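Local coordinates for Card1 endonuclease domain-containing protein (PDB 1XMX) that is of uncertain function but probably binds nucleic acid and carries a Card1-like endonuclease domain of the PDDEXK clan, at residues A[12-17]-A[40-45]; A[69-74]-A[101-106]; A[171-176]-A[223-228]; A[252-257]-A[366-371]. All blocks are in the same frame, centred on the assembly; numbering follows the deposited sequence.

Contact 1: residues A[12-17]-A[40-45]; sequences QDPVRL and TVIYQR
Gln12 puts CG beside its backbone N (chi1 -48°) and bends at chi2 (-63°), which turns its amide back toward Ile42, although the CB of Gln12 sets out away from the helix beginning at Thr40. Ile42 meets it with CG1 beside the backbone N (chi1 -57°) and with the chain beyond it extended, which carries CD1 to the amide and leaves CG2 for the proline. The closest approach is Gln12 NE2 to Ile42 CD1, 3.5 Å; the amide carbon CD of Gln12 lies 4.0 Å from the same methyl, and the two side chains are nearly perpendicular. On its other branch, Ile42 CG2 rests 3.9 Å from Pro14 CG. Both segments follow neighbouring parallel strands, 4-9 and 30-35, of a Rossmann-like sheet, and the contact joins the turn after the first strand to the helix after the second. Ile10 also touches Ile42 and Ile150 of helix 144-150 touches Pro14; both residues are buried, whereas Gln12 is exposed. Ile42 CD1 is a methyl and can accept no hydrogen bond, so NE2 meets it by van der Waals contact alone and the contact sets no direction for the amide's polar atoms.

Contact 2: residues A[69-74]-A[101-106]; sequences SAIKSA and LLSAYE
Helices 69-74 and 101-106 cross at -45° with their axes 8.9 Å apart, and at the crossing the CA atoms of Lys72 and Ser103 come within 5.3 Å. They are parts of helices 68-85 and 98-110, which connect successive parallel strands of the Rossmann-like sheet: the first lies in the beta-alpha-beta crossover from strand 56-61 to strand 88-92, the second in the one from 88-92 to 115-118. The small side chain of Ser103 sits between two residues of the facing helix. Lys72 lays its CG 3.6 Å from Ser103 CB, so the aliphatic root of the lysine does the packing here. Beyond that the lysine runs extended to Glu106, whose own CG is anti to the backbone N (chi1 -176°), and the lysine chain lies roughly perpendicular to that of the glutamate. A salt bridge of 3.0 Å links Lys72 NZ to Glu106 OE1, but the carboxylate oxygen is also modelled too close to the lysine chain, which makes its exact place doubtful. A formic acid molecule, probably from the crystallisation liquor, lies near Lys72. On the inner side, Ile71 CG2 reaches Ser103 CB at 3.9 Å, while Ser103 OG hydrogen-bonds to His99 O within its own helix.

Contact 3: residues A[171-176]-A[223-228]; sequences YQLGER and SDLVEA
Apolar packing centres on Leu173, which helix 164-179 extends toward the end of helix 216-227, to meet Asp224 and Leu225 in its last turn and Ala228 just beyond it. The latter helix leads into the small antiparallel sheet formed by strands 205-207, 231-234 and 237-240, an order of elements consistent with a winged helix-turn-helix. The two methyls of Leu173 divide the work. Its CD1 lies 3.9 Å from Ala228 CB and 4.0 Å from Leu225 CD2; the leucine chains are set almost square to each other, and Leu225 brings in its methyl although its CB starts out away from helix 164-179. Its CD2 presses on Asp224 CB at 3.3 Å, a tight carbon-to-carbon approach. The chi1 of Leu173, -106°, departs from a staggered value, which suggests some strain in fitting both branches against the neighbouring helix. Phe248 of helix 243-266 and Ile230 add to the burial of the leucine.

The polar part runs through Asp224. Arg176 NE stands 6.2 Å from Asp224 OD1, too far for a salt bridge, although their opposite charges may still attract. The firmer tie reaches Trp177 in helix 164-179, whose indole NE1 hydrogen-bonds to Asp224 OD2.

Contact 4: residues A[252-257]-A[366-371]; sequences EWLETL and DELKDL
Leu254, which meets Leu368 across the contact, sets its CB over the centre of one face of the neighbouring Trp253 indole, 3.9 Å above the plane. The same ring system makes edge-to-face pairs with Trp177 and Phe344, which tie helix 243-266 to helix 164-179 and to the residue just after strand 338-343. Past the indole, Leu254 CD1 lies 4.2 Å from Leu368 CD2, a looser touch than the one a turn further on. There, the side chains of Leu257 and Leu371 run antiparallel alongside one another: Leu371 CD2 fits against Leu257 CD2 at 3.6 Å and against Leu257 CG at 3.7 Å. Both leucines hold CG anti to the backbone N (chi1 171° for Leu257, 177° for Leu371), which sends their methyls across the gap while the CA atoms of Leu257 and Leu371 remain 9.3 Å apart. The contact lies in the Card1-like endonuclease domain, of the PDDEXK clan, and packs its long helix 243-266 against the loop that follows strand 361-363 and the first residue of helix 371-380. All four leucines are buried. Val258 and Thr261 also touch Leu371, and Ala181 touches Leu368. On the helix itself, the carbonyl O of Glu252 is gripped by Thr256 twice, through Thr256 OG1 at 2.8 Å and through Thr256 N at 3.1 Å. These donors come from opposite faces of the carbonyl plane, the hydroxyl standing 38° out of it. The helix is kinked here, since the N atoms of Leu254 and Glu255 make no bond to the preceding turn.

In the fold
The four contacts follow one another along the chain, each closing before the next opens. Contacts 1 and 2, with centres 20 Å apart, flank the N-terminal Rossmann-like sheet, in helices and turns that connect its parallel strands. Contacts 3 and 4 lie on the opposite side of the chain's centre; contact 2 is about 63 Å from contact 3, centre to centre. Contacts 3 and 4 touch, their centres 13 Å apart: Gly174 O is 3.7 Å from Leu257 CD2, so helix 164-179 packs on both helix 216-227 and helix 243-266. This helix thereby couples the probable winged-helix region to the endonuclease domain, which the distant N-terminal part meets through Asp13 OD2 and Leu335 N.

Contact 1: residues A[12-17]-A[40-45]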
loop_
_atom_site.group_PDB
_atom_site.type_symbol
_atom_site.label_atom_id
_atom_site.label_comp_id
_atom_site.label_asym_id
_atom_site.label_seq_id
_atom_site.Cartn_x
_atom_site.Cartn_y
_atom_site.Cartn_z
ATOM N N GLN A 12 5.178 1.664 17.282
ATOM C CA GLN A 12 5.815 1.659 15.981
ATOM C C GLN A 12 4.827 1.341 14.866
ATOM O O GLN A 12 5.096 1.592 13.726
ATOM C CB GLN A 12 6.994 0.698 15.948
ATOM C CG GLN A 12 7.939 0.856 17.147
ATOM C CD GLN A 12 8.660 2.231 17.265
ATOM O OE1 GLN A 12 9.500 2.570 16.410
ATOM N NE2 GLN A 12 8.365 3.004 18.365
ATOM N N ASP A 13 3.656 0.826 15.192
ATOM C CA ASP A 13 2.609 0.749 14.165
ATOM C C ASP A 13 1.291 1.398 14.618
ATOM O O ASP A 13 0.408 0.700 15.065
ATOM C CB ASP A 13 2.418 -0.731 13.781
ATOM C CG ASP A 13 1.412 -0.927 12.733
ATOM O OD1 ASP A 13 0.614 -0.013 12.393
ATOM O OD2 ASP A 13 1.382 -2.021 12.225
ATOM N N PRO A 14 1.182 2.740 14.555
ATOM C CA PRO A 14 0.064 3.452 15.159
ATOM C C PRO A 14 -1.071 3.818 14.231
ATOM O O PRO A 14 -1.827 4.718 14.542
ATOM C CB PRO A 14 0.718 4.734 15.635
ATOM C CG PRO A 14 1.808 4.989 14.602
ATOM C CD PRO A 14 2.152 3.685 13.975
ATOM N N VAL A 15 -1.230 3.118 13.127
ATOM C CA VAL A 15 -2.295 3.433 12.194
ATOM C C VAL A 15 -3.710 3.403 12.784
ATOM O O VAL A 15 -4.568 4.152 12.382
ATOM C CB VAL A 15 -2.273 2.431 11.024
ATOM C CG1 VAL A 15 -3.471 2.675 10.093
ATOM C CG2 VAL A 15 -0.976 2.592 10.235
ATOM N N ARG A 16 -3.952 2.501 13.711
ATOM C CA ARG A 16 -5.278 2.329 14.274
ATOM C C ARG A 16 -5.606 3.443 15.298
ATOM O O ARG A 16 -6.715 3.491 15.795
ATOM C CB ARG A 16 -5.413 0.917 14.896
ATOM C CG ARG A 16 -5.597 -0.184 13.849
ATOM C CD ARG A 16 -5.496 -1.506 14.558
ATOM N NE ARG A 16 -4.151 -1.693 15.114
ATOM C CZ ARG A 16 -3.901 -2.344 16.234
ATOM N NH1 ARG A 16 -4.904 -2.875 16.923
ATOM N NH2 ARG A 16 -2.658 -2.432 16.673
ATOM N N LEU A 17 -4.660 4.335 15.580
ATOM C CA LEU A 17 -4.944 5.591 16.338
ATOM C C LEU A 17 -5.425 6.706 15.431
ATOM O O LEU A 17 -6.046 7.658 15.891
ATOM C CB LEU A 17 -3.703 6.072 17.074
ATOM C CG LEU A 17 -3.103 5.122 18.092
ATOM C CD1 LEU A 17 -1.879 5.766 18.791
ATOM C CD2 LEU A 17 -4.172 4.662 19.123
ATOM N N THR A 40 8.712 11.337 19.747
ATOM C CA THR A 40 8.378 12.670 19.217
ATOM C C THR A 40 8.233 12.672 17.671
ATOM O O THR A 40 7.331 13.315 17.088
ATOM C CB THR A 40 9.503 13.689 19.612
ATOM O OG1 THR A 40 9.560 13.819 21.030
ATOM C CG2 THR A 40 9.228 15.057 18.995
ATOM N N VAL A 41 9.110 11.938 16.999
ATOM C CA VAL A 41 9.079 11.943 15.519
ATOM C C VAL A 41 7.806 11.224 14.972
ATOM O O VAL A 41 7.161 11.717 14.053
ATOM C CB VAL A 41 10.404 11.403 14.923
ATOM C CG1 VAL A 41 10.621 9.928 15.387
ATOM C CG2 VAL A 41 10.414 11.586 13.371
ATOM N N ILE A 42 7.440 10.080 15.581
ATOM C CA ILE A 42 6.215 9.383 15.259
ATOM C C ILE A 42 5.049 10.337 15.493
ATOM O O ILE A 42 4.189 10.518 14.612
ATOM C CB ILE A 42 6.016 8.071 16.101
ATOM C CG1 ILE A 42 7.213 7.107 15.918
ATOM C CG2 ILE A 42 4.763 7.355 15.668
ATOM C CD1 ILE A 42 7.252 5.967 16.962
ATOM N N TYR A 43 5.014 10.980 16.655
ATOM C CA TYR A 43 4.042 12.034 16.902
ATOM C C TYR A 43 3.905 13.110 15.786
ATOM O O TYR A 43 2.782 13.473 15.406
ATOM C CB TYR A 43 4.271 12.697 18.249
ATOM C CG TYR A 43 3.487 13.997 18.429
ATOM C CD1 TYR A 43 2.093 13.990 18.622
ATOM C CD2 TYR A 43 4.133 15.234 18.392
ATOM C CE1 TYR A 43 1.353 15.219 18.794
ATOM C CE2 TYR A 43 3.439 16.425 18.582
ATOM C CZ TYR A 43 2.033 16.415 18.763
ATOM O OH TYR A 43 1.335 17.628 18.976
ATOM N N GLN A 44 5.027 13.664 15.357
ATOM C CA GLN A 44 5.082 14.666 14.319
ATOM C C GLN A 44 4.468 14.123 13.004
ATOM O O GLN A 44 3.669 14.814 12.356
ATOM C CB GLN A 44 6.518 15.158 14.120
ATOM C CG GLN A 44 7.070 15.915 15.350
ATOM C CD GLN A 44 8.585 16.205 15.243
ATOM O OE1 GLN A 44 9.258 15.771 14.309
ATOM N NE2 GLN A 44 9.106 16.932 16.211
ATOM N N ARG A 45 4.790 12.875 12.669
ATOM C CA ARG A 45 4.217 12.220 11.471
ATOM C C ARG A 45 2.701 11.981 11.584
ATOM O O ARG A 45 1.923 12.207 10.599
ATOM C CB ARG A 45 4.901 10.898 11.229
ATOM C CG ARG A 45 6.314 11.023 10.765
ATOM C CD ARG A 45 6.932 9.652 10.853
ATOM N NE ARG A 45 8.377 9.642 10.736
ATOM C CZ ARG A 45 9.156 8.653 11.197
ATOM N NH1 ARG A 45 8.614 7.608 11.816
ATOM N NH2 ARG A 45 10.490 8.721 11.050
#

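Contact 2: residues A[69-74]-A[101-106]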
loop_
_atom_site.group_PDB
_atom_site.type_symbol
_atom_site.label_atom_id
_atom_site.label_comp_id
_atom_site.label_asym_id
_atom_site.label_seq_id
_atom_site.Cartn_x
_atom_site.Cartn_y
_atom_site.Cartn_z
ATOM N N SER A 69 4.340 2.238 38.117
ATOM C CA SER A 69 3.759 3.177 39.087
ATOM C C SER A 69 4.118 4.640 38.740
ATOM O O SER A 69 3.324 5.530 38.966
ATOM C CB SER A 69 4.023 2.787 40.559
ATOM O OG SER A 69 5.299 3.194 41.022
ATOM N N ALA A 70 5.269 4.865 38.105
ATOM C CA ALA A 70 5.616 6.191 37.522
ATOM C C ALA A 70 4.789 6.529 36.252
ATOM O O ALA A 70 4.331 7.659 36.073
ATOM C CB ALA A 70 7.132 6.287 37.232
ATOM N N ILE A 71 4.599 5.560 35.360
ATOM C CA ILE A 71 3.663 5.769 34.227
ATOM C C ILE A 71 2.221 6.085 34.691
ATOM O O ILE A 71 1.613 7.076 34.234
ATOM C CB ILE A 71 3.674 4.562 33.234
ATOM C CG1 ILE A 71 5.088 4.308 32.704
ATOM C CG2 ILE A 71 2.669 4.787 32.048
ATOM C CD1 ILE A 71 5.183 2.991 31.887
ATOM N N LYS A 72 1.664 5.273 35.585
ATOM C CA LYS A 72 0.319 5.495 36.108
ATOM C C LYS A 72 0.194 6.844 36.794
ATOM O O LYS A 72 -0.840 7.502 36.761
ATOM C CB LYS A 72 -0.030 4.422 37.150
ATOM C CG LYS A 72 -0.316 3.065 36.534
ATOM C CD LYS A 72 -0.908 2.042 37.523
ATOM C CE LYS A 72 -1.072 0.705 36.752
ATOM N NZ LYS A 72 -1.504 -0.495 37.568
ATOM N N SER A 73 1.240 7.212 37.521
ATOM C CA SER A 73 1.297 8.533 38.098
ATOM C C SER A 73 1.254 9.685 37.038
ATOM O O SER A 73 0.519 10.680 37.220
ATOM C CB SER A 73 2.555 8.624 38.928
ATOM O OG SER A 73 2.211 9.315 40.055
ATOM N N ALA A 74 2.047 9.567 35.964
ATOM C CA ALA A 74 2.044 10.590 34.924
ATOM C C ALA A 74 0.654 10.652 34.296
ATOM O O ALA A 74 0.091 11.715 34.121
ATOM C CB ALA A 74 3.160 10.288 33.835
ATOM N N LEU A 101 0.146 0.307 28.056
ATOM C CA LEU A 101 -1.297 0.146 27.718
ATOM C C LEU A 101 -2.131 -0.141 28.928
ATOM O O LEU A 101 -3.147 0.490 29.126
ATOM C CB LEU A 101 -1.557 -0.970 26.686
ATOM C CG LEU A 101 -2.994 -1.203 26.204
ATOM C CD1 LEU A 101 -3.422 -0.033 25.290
ATOM C CD2 LEU A 101 -3.135 -2.493 25.402
ATOM N N LEU A 102 -1.689 -1.111 29.735
ATOM C CA LEU A 102 -2.429 -1.521 30.899
ATOM C C LEU A 102 -2.349 -0.513 32.050
ATOM O O LEU A 102 -3.249 -0.467 32.867
ATOM C CB LEU A 102 -2.001 -2.905 31.377
ATOM C CG LEU A 102 -2.267 -3.989 30.339
ATOM C CD1 LEU A 102 -1.897 -5.310 30.922
ATOM C CD2 LEU A 102 -3.731 -3.948 29.985
ATOM N N SER A 103 -1.301 0.303 32.097
ATOM C CA SER A 103 -1.241 1.373 33.085
ATOM C C SER A 103 -2.289 2.429 32.731
ATOM O O SER A 103 -3.044 2.831 33.590
ATOM C CB SER A 103 0.135 2.038 33.098
ATOM O OG SER A 103 1.139 1.094 33.401
ATOM N N ALA A 104 -2.308 2.874 31.467
ATOM C CA ALA A 104 -3.319 3.805 30.992
ATOM C C ALA A 104 -4.724 3.244 31.154
ATOM O O ALA A 104 -5.620 3.987 31.526
ATOM C CB ALA A 104 -3.083 4.173 29.551
ATOM N N TYR A 105 -4.925 1.961 30.820
ATOM C CA TYR A 105 -6.247 1.324 31.014
ATOM C C TYR A 105 -6.781 1.468 32.467
ATOM O O TYR A 105 -8.001 1.814 32.692
ATOM C CB TYR A 105 -6.228 -0.161 30.607
ATOM C CG TYR A 105 -7.611 -0.838 30.664
ATOM C CD1 TYR A 105 -8.124 -1.384 31.845
ATOM C CD2 TYR A 105 -8.411 -0.899 29.535
ATOM C CE1 TYR A 105 -9.425 -1.985 31.885
ATOM C CE2 TYR A 105 -9.675 -1.498 29.575
ATOM C CZ TYR A 105 -10.171 -2.034 30.742
ATOM O OH TYR A 105 -11.458 -2.616 30.702
ATOM N N GLU A 106 -5.902 1.195 33.443
ATOM C CA GLU A 106 -6.313 1.261 34.869
ATOM C C GLU A 106 -6.783 2.687 35.195
ATOM O O GLU A 106 -7.832 2.885 35.798
ATOM C CB GLU A 106 -5.184 0.853 35.823
ATOM C CG GLU A 106 -5.614 0.814 37.312
ATOM C CD GLU A 106 -4.430 0.786 38.311
ATOM O OE1 GLU A 106 -3.531 1.658 38.188
ATOM O OE2 GLU A 106 -4.391 -0.084 39.238
#

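Contact 3: residues A[171-176]-A[223-228]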
loop_
_atom_site.group_PDB
_atom_site.type_symbol
_atom_site.label_atom_id
_atom_site.label_comp_id
_atom_site.label_asym_id
_atom_site.label_seq_id
_atom_site.Cartn_x
_atom_site.Cartn_y
_atom_site.Cartn_z
ATOM N N TYR A 171 -5.257 -0.971 -22.104
ATOM C CA TYR A 171 -5.891 -1.977 -21.262
ATOM C C TYR A 171 -6.196 -3.287 -22.011
ATOM O O TYR A 171 -5.920 -4.426 -21.539
ATOM C CB TYR A 171 -7.176 -1.409 -20.635
ATOM C CG TYR A 171 -8.019 -2.483 -20.026
ATOM C CD1 TYR A 171 -7.705 -3.010 -18.776
ATOM C CD2 TYR A 171 -9.118 -3.010 -20.724
ATOM C CE1 TYR A 171 -8.486 -4.019 -18.193
ATOM C CE2 TYR A 171 -9.921 -4.033 -20.160
ATOM C CZ TYR A 171 -9.584 -4.535 -18.901
ATOM O OH TYR A 171 -10.357 -5.540 -18.344
ATOM N N GLN A 172 -6.788 -3.155 -23.185
ATOM C CA GLN A 172 -7.189 -4.346 -23.881
ATOM C C GLN A 172 -5.924 -5.066 -24.423
ATOM O O GLN A 172 -5.852 -6.291 -24.479
ATOM C CB GLN A 172 -8.191 -3.978 -24.976
ATOM C CG GLN A 172 -9.395 -3.209 -24.472
ATOM C CD GLN A 172 -10.450 -2.954 -25.546
ATOM O OE1 GLN A 172 -10.131 -2.850 -26.719
ATOM N NE2 GLN A 172 -11.727 -2.863 -25.130
ATOM N N LEU A 173 -4.907 -4.304 -24.806
ATOM C CA LEU A 173 -3.674 -4.928 -25.239
ATOM C C LEU A 173 -3.094 -5.794 -24.111
ATOM O O LEU A 173 -2.667 -6.929 -24.324
ATOM C CB LEU A 173 -2.655 -3.857 -25.652
ATOM C CG LEU A 173 -2.337 -3.607 -27.125
ATOM C CD1 LEU A 173 -1.179 -2.661 -27.188
ATOM C CD2 LEU A 173 -1.997 -4.896 -27.868
ATOM N N GLY A 174 -3.090 -5.232 -22.902
ATOM C CA GLY A 174 -2.584 -5.940 -21.729
ATOM C C GLY A 174 -3.340 -7.216 -21.439
ATOM O O GLY A 174 -2.726 -8.223 -21.130
ATOM N N GLU A 175 -4.669 -7.159 -21.507
ATOM C CA GLU A 175 -5.538 -8.350 -21.359
ATOM C C GLU A 175 -5.094 -9.483 -22.332
ATOM O O GLU A 175 -5.045 -10.666 -21.971
ATOM C CB GLU A 175 -7.005 -8.019 -21.720
ATOM C CG GLU A 175 -7.925 -7.255 -20.730
ATOM C CD GLU A 175 -9.440 -7.253 -21.236
ATOM O OE1 GLU A 175 -9.709 -6.933 -22.424
ATOM O OE2 GLU A 175 -10.393 -7.584 -20.471
ATOM N N ARG A 176 -4.825 -9.113 -23.580
ATOM C CA ARG A 176 -4.479 -10.102 -24.587
ATOM C C ARG A 176 -3.188 -10.737 -24.237
ATOM O O ARG A 176 -3.028 -11.928 -24.395
ATOM C CB ARG A 176 -4.269 -9.496 -25.981
ATOM C CG ARG A 176 -5.384 -8.621 -26.560
ATOM C CD ARG A 176 -6.668 -9.307 -26.617
ATOM N NE ARG A 176 -6.688 -10.549 -27.389
ATOM C CZ ARG A 176 -6.974 -11.750 -26.859
ATOM N NH1 ARG A 176 -7.214 -11.884 -25.531
ATOM N NH2 ARG A 176 -7.005 -12.823 -27.653
ATOM N N SER A 223 1.919 -6.561 -34.672
ATOM C CA SER A 223 0.644 -6.238 -35.307
ATOM C C SER A 223 -0.429 -5.837 -34.258
ATOM O O SER A 223 -1.392 -5.163 -34.607
ATOM C CB SER A 223 0.197 -7.379 -36.199
ATOM O OG SER A 223 0.021 -8.456 -35.334
ATOM N N ASP A 224 -0.265 -6.222 -32.985
ATOM C CA ASP A 224 -1.155 -5.728 -31.933
ATOM C C ASP A 224 -0.921 -4.252 -31.657
ATOM O O ASP A 224 -1.866 -3.470 -31.477
ATOM C CB ASP A 224 -0.942 -6.474 -30.612
ATOM C CG ASP A 224 -1.466 -7.891 -30.630
ATOM O OD1 ASP A 224 -2.485 -8.174 -31.296
ATOM O OD2 ASP A 224 -0.846 -8.740 -29.953
ATOM N N LEU A 225 0.348 -3.885 -31.572
ATOM C CA LEU A 225 0.737 -2.492 -31.476
ATOM C C LEU A 225 0.138 -1.694 -32.627
ATOM O O LEU A 225 -0.375 -0.593 -32.417
ATOM C CB LEU A 225 2.266 -2.335 -31.510
ATOM C CG LEU A 225 2.929 -3.132 -30.381
ATOM C CD1 LEU A 225 4.415 -2.983 -30.496
ATOM C CD2 LEU A 225 2.413 -2.687 -29.037
ATOM N N VAL A 226 0.205 -2.235 -33.826
ATOM C CA VAL A 226 -0.342 -1.544 -35.009
ATOM C C VAL A 226 -1.869 -1.395 -34.932
ATOM O O VAL A 226 -2.395 -0.306 -35.087
ATOM C CB VAL A 226 0.129 -2.204 -36.341
ATOM C CG1 VAL A 226 -0.540 -1.604 -37.596
ATOM C CG2 VAL A 226 1.647 -2.041 -36.489
ATOM N N GLU A 227 -2.577 -2.493 -34.712
ATOM C CA GLU A 227 -4.028 -2.439 -34.562
ATOM C C GLU A 227 -4.448 -1.415 -33.470
ATOM O O GLU A 227 -5.416 -0.645 -33.651
ATOM C CB GLU A 227 -4.559 -3.815 -34.235
ATOM C CG GLU A 227 -6.045 -3.857 -34.280
ATOM C CD GLU A 227 -6.612 -5.248 -34.107
ATOM O OE1 GLU A 227 -6.244 -6.147 -34.869
ATOM O OE2 GLU A 227 -7.471 -5.437 -33.236
ATOM N N ALA A 228 -3.694 -1.389 -32.373
ATOM C CA ALA A 228 -3.977 -0.507 -31.250
ATOM C C ALA A 228 -3.638 0.915 -31.539
ATOM O O ALA A 228 -3.925 1.767 -30.684
ATOM C CB ALA A 228 -3.273 -0.941 -29.957
#

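Contact 4: residues A[252-257]-A[366-371]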
loop_
_atom_site.group_PDB
_atom_site.type_symbol
_atom_site.label_atom_id
_atom_site.label_comp_id
_atom_site.label_asym_id
_atom_site.label_seq_id
_atom_site.Cartn_x
_atom_site.Cartn_y
_atom_site.Cartn_z
ATOM N N GLU A 252 6.098 -2.110 -18.996
ATOM C CA GLU A 252 5.122 -1.426 -18.127
ATOM C C GLU A 252 3.691 -1.796 -18.436
ATOM O O GLU A 252 2.806 -1.380 -17.714
ATOM C CB GLU A 252 5.258 0.079 -18.242
ATOM C CG GLU A 252 6.668 0.578 -18.009
ATOM C CD GLU A 252 6.642 1.946 -17.373
ATOM O OE1 GLU A 252 5.504 2.458 -17.199
ATOM O OE2 GLU A 252 7.744 2.498 -17.061
ATOM N N TRP A 253 3.457 -2.563 -19.516
ATOM C CA TRP A 253 2.115 -3.057 -19.817
ATOM C C TRP A 253 1.450 -3.835 -18.647
ATOM O O TRP A 253 0.230 -3.792 -18.466
ATOM C CB TRP A 253 2.120 -3.923 -21.091
ATOM C CG TRP A 253 2.802 -5.227 -20.948
ATOM C CD1 TRP A 253 4.105 -5.480 -21.205
ATOM C CD2 TRP A 253 2.227 -6.480 -20.499
ATOM N NE1 TRP A 253 4.386 -6.793 -20.958
ATOM C CE2 TRP A 253 3.262 -7.432 -20.518
ATOM C CE3 TRP A 253 0.939 -6.885 -20.115
ATOM C CZ2 TRP A 253 3.060 -8.755 -20.189
ATOM C CZ3 TRP A 253 0.741 -8.207 -19.753
ATOM C CH2 TRP A 253 1.783 -9.125 -19.797
ATOM N N LEU A 254 2.245 -4.581 -17.887
ATOM C CA LEU A 254 1.700 -5.510 -16.899
ATOM C C LEU A 254 1.264 -4.751 -15.657
ATOM O O LEU A 254 0.254 -5.074 -15.041
ATOM C CB LEU A 254 2.741 -6.557 -16.532
ATOM C CG LEU A 254 2.263 -7.518 -15.445
ATOM C CD1 LEU A 254 1.002 -8.346 -15.834
ATOM C CD2 LEU A 254 3.414 -8.440 -15.092
ATOM N N GLU A 255 2.016 -3.736 -15.279
ATOM C CA GLU A 255 1.644 -2.927 -14.092
ATOM C C GLU A 255 0.458 -2.007 -14.459
ATOM O O GLU A 255 -0.362 -1.695 -13.627
ATOM C CB GLU A 255 2.831 -2.125 -13.568
ATOM C CG GLU A 255 3.489 -1.216 -14.648
ATOM C CD GLU A 255 4.769 -0.551 -14.167
ATOM O OE1 GLU A 255 5.378 -1.001 -13.172
ATOM O OE2 GLU A 255 5.210 0.418 -14.780
ATOM N N THR A 256 0.447 -1.503 -15.679
ATOM C CA THR A 256 -0.674 -0.742 -16.192
ATOM C C THR A 256 -1.980 -1.533 -16.192
ATOM O O THR A 256 -3.017 -0.993 -15.812
ATOM C CB THR A 256 -0.384 -0.300 -17.649
ATOM O OG1 THR A 256 0.787 0.521 -17.662
ATOM C CG2 THR A 256 -1.537 0.540 -18.179
ATOM N N LEU A 257 -1.924 -2.786 -16.665
ATOM C CA LEU A 257 -3.033 -3.747 -16.630
ATOM C C LEU A 257 -3.479 -4.029 -15.170
ATOM O O LEU A 257 -4.678 -4.020 -14.846
ATOM C CB LEU A 257 -2.619 -5.065 -17.309
ATOM C CG LEU A 257 -3.632 -6.213 -17.133
ATOM C CD1 LEU A 257 -4.935 -6.003 -17.902
ATOM C CD2 LEU A 257 -2.945 -7.520 -17.502
ATOM N N ASP A 366 0.156 -18.729 -15.364
ATOM C CA ASP A 366 -0.980 -19.615 -15.530
ATOM C C ASP A 366 -2.269 -18.910 -15.076
ATOM O O ASP A 366 -3.354 -19.045 -15.701
ATOM C CB ASP A 366 -0.737 -20.911 -14.754
ATOM C CG ASP A 366 0.386 -21.767 -15.368
ATOM O OD1 ASP A 366 0.693 -21.619 -16.590
ATOM O OD2 ASP A 366 0.969 -22.587 -14.616
ATOM N N GLU A 367 -2.138 -18.105 -14.027
ATOM C CA GLU A 367 -3.286 -17.451 -13.433
ATOM C C GLU A 367 -3.503 -16.055 -13.936
ATOM O O GLU A 367 -4.480 -15.396 -13.559
ATOM C CB GLU A 367 -3.080 -17.450 -11.942
ATOM C CG GLU A 367 -2.657 -18.834 -11.559
ATOM C CD GLU A 367 -1.872 -18.823 -10.310
ATOM O OE1 GLU A 367 -2.578 -18.804 -9.271
ATOM O OE2 GLU A 367 -0.592 -18.806 -10.385
ATOM N N LEU A 368 -2.602 -15.591 -14.789
ATOM C CA LEU A 368 -2.796 -14.260 -15.352
ATOM C C LEU A 368 -4.069 -14.101 -16.175
ATOM O O LEU A 368 -4.630 -12.988 -16.275
ATOM C CB LEU A 368 -1.581 -13.819 -16.159
ATOM C CG LEU A 368 -0.405 -13.238 -15.409
ATOM C CD1 LEU A 368 0.628 -12.927 -16.483
ATOM C CD2 LEU A 368 -0.835 -11.952 -14.661
ATOM N N LYS A 369 -4.536 -15.194 -16.752
ATOM C CA LYS A 369 -5.821 -15.153 -17.465
ATOM C C LYS A 369 -7.012 -14.991 -16.490
ATOM O O LYS A 369 -8.103 -14.644 -16.901
ATOM C CB LYS A 369 -6.004 -16.347 -18.415
ATOM C CG LYS A 369 -5.800 -17.687 -17.781
ATOM C CD LYS A 369 -4.625 -18.457 -18.506
ATOM C CE LYS A 369 -5.034 -19.030 -19.883
ATOM N NZ LYS A 369 -4.004 -18.734 -20.960
ATOM N N ASP A 370 -6.785 -15.195 -15.193
ATOM C CA ASP A 370 -7.791 -14.856 -14.193
ATOM C C ASP A 370 -7.340 -13.733 -13.245
ATOM O O ASP A 370 -7.556 -13.789 -12.059
ATOM C CB ASP A 370 -8.117 -16.103 -13.457
ATOM C CG ASP A 370 -8.742 -17.124 -14.367
ATOM O OD1 ASP A 370 -9.837 -16.859 -14.905
ATOM O OD2 ASP A 370 -8.125 -18.176 -14.584
ATOM N N LEU A 371 -6.666 -12.737 -13.794
ATOM C CA LEU A 371 -6.000 -11.728 -12.976
ATOM C C LEU A 371 -7.067 -11.088 -12.095
ATOM O O LEU A 371 -6.882 -10.899 -10.919
ATOM C CB LEU A 371 -5.322 -10.669 -13.867
ATOM C CG LEU A 371 -4.621 -9.454 -13.230
ATOM C CD1 LEU A 371 -3.504 -9.843 -12.206
ATOM C CD2 LEU A 371 -4.079 -8.508 -14.259
#